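Local coordinates for protein adenosine deaminase 1 (Arthrobacter aurescens, PDB 3RYS) that probably deaminates adenine hydrolytically to hypoxanthine with the help of one bound zinc ion, a step of purine salvage, at residues T8-L20 / V304-S318. Numbering follows the deposited sequence.
Sequences TTSTAPPVAELHL and VPEQATLAANSIRSS. With ZN (zinc ion), chain C.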
loop_
_atom_site.group_PDB
_atom_site.type_symbol
_atom_site.label_atom_id
_atom_site.label_comp_id
_atom_site.label_asym_id
_atom_site.label_seq_id
_atom_site.Cartn_x
_atom_site.Cartn_y
_atom_site.Cartn_z
ATOM N N THR A 8 -22.962 17.919 6.048
ATOM C CA THR A 8 -22.683 16.771 5.185
ATOM C C THR A 8 -21.714 17.115 4.039
ATOM O O THR A 8 -21.692 18.251 3.542
ATOM C CB THR A 8 -23.982 16.178 4.594
ATOM O OG1 THR A 8 -24.544 17.086 3.634
ATOM C CG2 THR A 8 -25.007 15.921 5.696
ATOM N N THR A 9 -20.914 16.135 3.624
ATOM C CA THR A 9 -19.980 16.331 2.514
ATOM C C THR A 9 -19.928 15.087 1.627
ATOM O O THR A 9 -20.193 13.979 2.085
ATOM C CB THR A 9 -18.546 16.689 3.017
ATOM O OG1 THR A 9 -17.707 17.035 1.907
ATOM C CG2 THR A 9 -17.924 15.524 3.777
ATOM N N SER A 10 -19.609 15.275 0.350
ATOM C CA SER A 10 -19.377 14.149 -0.552
ATOM C C SER A 10 -17.907 14.079 -0.948
ATOM O O SER A 10 -17.519 13.254 -1.776
ATOM C CB SER A 10 -20.250 14.251 -1.801
ATOM O OG SER A 10 -21.601 13.976 -1.495
ATOM N N THR A 11 -17.099 14.949 -0.350
ATOM C CA THR A 11 -15.670 14.989 -0.625
ATOM C C THR A 11 -14.902 14.079 0.330
ATOM O O THR A 11 -15.386 13.745 1.409
ATOM C CB THR A 11 -15.121 16.418 -0.503
ATOM O OG1 THR A 11 -15.180 16.839 0.868
ATOM C CG2 THR A 11 -15.939 17.375 -1.364
ATOM N N ALA A 12 -13.705 13.676 -0.083
ATOM C CA ALA A 12 -12.841 12.846 0.744
ATOM C C ALA A 12 -12.042 13.742 1.674
ATOM O O ALA A 12 -11.830 14.916 1.372
ATOM C CB ALA A 12 -11.909 12.026 -0.125
ATOM N N PRO A 13 -11.597 13.190 2.812
ATOM C CA PRO A 13 -10.823 13.932 3.814
ATOM C C PRO A 13 -9.362 14.014 3.410
ATOM O O PRO A 13 -8.928 13.231 2.565
ATOM C CB PRO A 13 -10.936 13.056 5.071
ATOM C CG PRO A 13 -11.852 11.902 4.708
ATOM C CD PRO A 13 -11.822 11.796 3.219
ATOM N N PRO A 14 -8.607 14.945 4.008
ATOM C CA PRO A 14 -7.157 14.975 3.812
ATOM C C PRO A 14 -6.563 13.778 4.536
ATOM O O PRO A 14 -6.742 13.674 5.746
ATOM C CB PRO A 14 -6.730 16.265 4.522
ATOM C CG PRO A 14 -7.985 17.011 4.817
ATOM C CD PRO A 14 -9.057 15.989 4.938
ATOM N N VAL A 15 -5.886 12.885 3.821
ATOM C CA VAL A 15 -5.364 11.672 4.444
ATOM C C VAL A 15 -3.909 11.434 4.096
ATOM O O VAL A 15 -3.329 12.139 3.267
ATOM C CB VAL A 15 -6.137 10.409 3.993
ATOM C CG1 VAL A 15 -7.631 10.559 4.255
ATOM C CG2 VAL A 15 -5.863 10.122 2.520
ATOM N N ALA A 16 -3.332 10.425 4.740
ATOM C CA ALA A 16 -2.066 9.864 4.296
ATOM C C ALA A 16 -2.301 8.425 3.841
ATOM O O ALA A 16 -2.938 7.649 4.546
ATOM C CB ALA A 16 -1.044 9.913 5.407
ATOM N N GLU A 17 -1.813 8.070 2.658
ATOM C CA GLU A 17 -1.875 6.677 2.226
ATOM C C GLU A 17 -0.582 5.944 2.601
ATOM O O GLU A 17 0.501 6.280 2.118
ATOM C CB GLU A 17 -2.172 6.564 0.726
ATOM C CG GLU A 17 -2.587 5.162 0.291
ATOM C CD GLU A 17 -3.307 5.135 -1.054
ATOM O OE1 GLU A 17 -3.091 6.052 -1.873
ATOM O OE2 GLU A 17 -4.093 4.192 -1.290
ATOM N N LEU A 18 -0.711 4.953 3.479
ATOM C CA LEU A 18 0.439 4.242 4.020
ATOM C C LEU A 18 0.607 2.857 3.400
ATOM O O LEU A 18 1.661 2.232 3.525
ATOM C CB LEU A 18 0.304 4.105 5.537
ATOM C CG LEU A 18 0.095 5.390 6.337
ATOM C CD1 LEU A 18 0.009 5.076 7.825
ATOM C CD2 LEU A 18 1.206 6.386 6.054
ATOM N N HIS A 19 -0.445 2.381 2.744
ATOM C CA HIS A 19 -0.447 1.054 2.141
ATOM C C HIS A 19 -0.791 1.174 0.659
ATOM O O HIS A 19 -1.965 1.276 0.288
ATOM C CB HIS A 19 -1.464 0.157 2.854
ATOM C CG HIS A 19 -1.439 -1.271 2.407
ATOM N ND1 HIS A 19 -1.773 -2.318 3.241
ATOM C CD2 HIS A 19 -1.119 -1.829 1.216
ATOM C CE1 HIS A 19 -1.667 -3.457 2.582
ATOM N NE2 HIS A 19 -1.268 -3.187 1.351
ATOM N N LEU A 20 0.235 1.171 -0.186
ATOM C CA LEU A 20 0.036 1.339 -1.618
ATOM C C LEU A 20 1.219 0.855 -2.440
ATOM O O LEU A 20 2.350 1.297 -2.237
ATOM C CB LEU A 20 -0.243 2.798 -1.956
ATOM C CG LEU A 20 -0.300 3.020 -3.466
ATOM C CD1 LEU A 20 -1.577 3.741 -3.841
ATOM C CD2 LEU A 20 0.942 3.745 -3.994
ATOM N N VAL A 304 -18.974 11.657 8.959
ATOM C CA VAL A 304 -17.865 12.589 8.791
ATOM C C VAL A 304 -16.836 12.455 9.922
ATOM O O VAL A 304 -15.638 12.320 9.660
ATOM C CB VAL A 304 -18.358 14.056 8.679
ATOM C CG1 VAL A 304 -17.204 15.025 8.882
ATOM C CG2 VAL A 304 -19.035 14.294 7.340
ATOM N N PRO A 305 -17.299 12.497 11.183
ATOM C CA PRO A 305 -16.388 12.326 12.320
ATOM C C PRO A 305 -15.679 10.974 12.283
ATOM O O PRO A 305 -14.523 10.871 12.694
ATOM C CB PRO A 305 -17.321 12.390 13.531
ATOM C CG PRO A 305 -18.502 13.165 13.060
ATOM C CD PRO A 305 -18.674 12.803 11.619
ATOM N N GLU A 306 -16.363 9.943 11.801
ATOM C CA GLU A 306 -15.735 8.632 11.694
ATOM C C GLU A 306 -14.643 8.657 10.623
ATOM O O GLU A 306 -13.506 8.246 10.880
ATOM C CB GLU A 306 -16.783 7.548 11.422
ATOM C CG GLU A 306 -17.676 7.251 12.634
ATOM C CD GLU A 306 -18.871 6.361 12.305
ATOM O OE1 GLU A 306 -19.232 6.256 11.113
ATOM O OE2 GLU A 306 -19.455 5.768 13.239
ATOM N N GLN A 307 -14.991 9.153 9.434
ATOM C CA GLN A 307 -14.031 9.360 8.351
ATOM C C GLN A 307 -12.817 10.160 8.818
ATOM O O GLN A 307 -11.675 9.832 8.489
ATOM C CB GLN A 307 -14.690 10.095 7.185
ATOM C CG GLN A 307 -15.266 9.206 6.097
ATOM C CD GLN A 307 -15.981 10.011 5.018
ATOM O OE1 GLN A 307 -17.015 10.629 5.276
ATOM N NE2 GLN A 307 -15.431 10.007 3.805
ATOM N N ALA A 308 -13.071 11.218 9.580
ATOM C CA ALA A 308 -11.994 12.054 10.095
ATOM C C ALA A 308 -11.059 11.258 10.999
ATOM O O ALA A 308 -9.839 11.389 10.918
ATOM C CB ALA A 308 -12.561 13.243 10.842
ATOM N N THR A 309 -11.639 10.439 11.868
ATOM C CA THR A 309 -10.851 9.599 12.753
ATOM C C THR A 309 -9.907 8.720 11.934
ATOM O O THR A 309 -8.717 8.619 12.245
ATOM C CB THR A 309 -11.750 8.733 13.662
ATOM O OG1 THR A 309 -12.528 9.582 14.513
ATOM C CG2 THR A 309 -10.906 7.801 14.524
ATOM N N LEU A 310 -10.441 8.099 10.883
ATOM C CA LEU A 310 -9.649 7.264 9.981
ATOM C C LEU A 310 -8.508 8.056 9.351
ATOM O O LEU A 310 -7.373 7.579 9.272
ATOM C CB LEU A 310 -10.536 6.679 8.883
ATOM C CG LEU A 310 -11.581 5.667 9.347
ATOM C CD1 LEU A 310 -12.503 5.285 8.204
ATOM C CD2 LEU A 310 -10.907 4.436 9.936
ATOM N N ALA A 311 -8.828 9.265 8.899
ATOM C CA ALA A 311 -7.847 10.170 8.315
ATOM C C ALA A 311 -6.719 10.484 9.294
ATOM O O ALA A 311 -5.538 10.370 8.952
ATOM C CB ALA A 311 -8.525 11.458 7.867
ATOM N N ALA A 312 -7.085 10.886 10.508
ATOM C CA ALA A 312 -6.095 11.284 11.503
ATOM C C ALA A 312 -5.230 10.104 11.941
ATOM O O ALA A 312 -4.044 10.270 12.226
ATOM C CB ALA A 312 -6.766 11.949 12.702
ATOM N N ASN A 313 -5.823 8.915 11.995
ATOM C CA ASN A 313 -5.047 7.708 12.238
ATOM C C ASN A 313 -3.927 7.594 11.211
ATOM O O ASN A 313 -2.758 7.451 11.562
ATOM C CB ASN A 313 -5.934 6.463 12.165
ATOM C CG ASN A 313 -6.793 6.282 13.401
ATOM O OD1 ASN A 313 -7.600 5.353 13.476
ATOM N ND2 ASN A 313 -6.624 7.166 14.377
ATOM N N SER A 314 -4.296 7.666 9.936
ATOM C CA SER A 314 -3.334 7.511 8.855
ATOM C C SER A 314 -2.182 8.508 8.978
ATOM O O SER A 314 -1.056 8.223 8.561
ATOM C CB SER A 314 -4.019 7.672 7.499
ATOM O OG SER A 314 -4.082 9.038 7.130
ATOM N N ILE A 315 -2.463 9.674 9.550
ATOM C CA ILE A 315 -1.431 10.690 9.708
ATOM C C ILE A 315 -0.560 10.386 10.918
ATOM O O ILE A 315 0.667 10.446 10.835
ATOM C CB ILE A 315 -2.024 12.109 9.822
ATOM C CG1 ILE A 315 -2.825 12.449 8.564
ATOM C CG2 ILE A 315 -0.917 13.128 10.037
ATOM C CD1 ILE A 315 -3.533 13.777 8.623
ATOM N N ARG A 316 -1.194 10.052 12.038
ATOM C CA ARG A 316 -0.459 9.708 13.250
ATOM C C ARG A 316 0.405 8.476 13.031
ATOM O O ARG A 316 1.437 8.311 13.678
ATOM C CB ARG A 316 -1.415 9.429 14.409
ATOM C CG ARG A 316 -2.263 10.596 14.828
ATOM C CD ARG A 316 -2.948 10.297 16.156
ATOM N NE ARG A 316 -4.067 11.201 16.398
ATOM C CZ ARG A 316 -5.330 10.924 16.087
ATOM N NH1 ARG A 316 -5.636 9.759 15.531
ATOM N NH2 ARG A 316 -6.285 11.810 16.336
ATOM N N SER A 317 -0.029 7.608 12.122
ATOM C CA SER A 317 0.653 6.343 11.884
ATOM C C SER A 317 1.784 6.472 10.864
ATOM O O SER A 317 2.693 5.646 10.828
ATOM C CB SER A 317 -0.348 5.272 11.441
ATOM O OG SER A 317 -1.376 5.103 12.402
ATOM N N SER A 318 1.729 7.509 10.036
ATOM C CA SER A 318 2.761 7.712 9.022
ATOM C C SER A 318 4.144 7.896 9.649
ATOM O O SER A 318 4.270 8.139 10.852
ATOM C CB SER A 318 2.417 8.904 8.121
ATOM O OG SER A 318 2.481 10.125 8.835
HETATM ZN ZN ZN C . -0.890 -4.822 -0.233
#
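S314 and A16 form the one hydrogen bond between residues 8-20 and residues 304-318: the backbone N of A16 gives its hydrogen to OG of S314 at 2.9 Å, nearly straight at 161° at the hydrogen. S314 OG in turn donates to A311 O, 2.7 Å away and one turn back along helix 304-317. The hydroxyl is thus gripped from two directions, accepting from the strand and donating to its own helix; with OG lying between the backbone N and carbonyl carbon (chi1 86°), both partners are reached at once. With an alanine here, the buried A16 N-H would probably be left without this acceptor and the polar tie between strand and helix would be lost.

L18 continues the contact past S314 with van der Waals packing. Its CB points toward the helix, and CG, set anti to the carbonyl carbon, lies near S314 O, which L18 CD1 reaches more closely at 3.4 Å. L18 CD1 also rests against S317 CB at 3.6 Å, while L18 CD2 turns to S318 CB at 3.5 Å, so the two branches part toward successive serines. In the other direction A311 CB lies against P14 O, 3.5 Å away. A311 CB also touches V15 CG1 at 3.8 Å and, a little farther off, P13 CB. Farther out, the methyls T9 CG2 and V304 CG2 meet.

Strand 15-17 and helix 304-317 run at 54° to each other, their axes approaching to 6.4 Å. This is the start of the TIM-barrel-type fold of the deaminase: the strand pairs in parallel with strand 95-102 and leads by way of L18 to the zinc ligand H19, while the helix packs outside it, between helices 289-300 and 322-339.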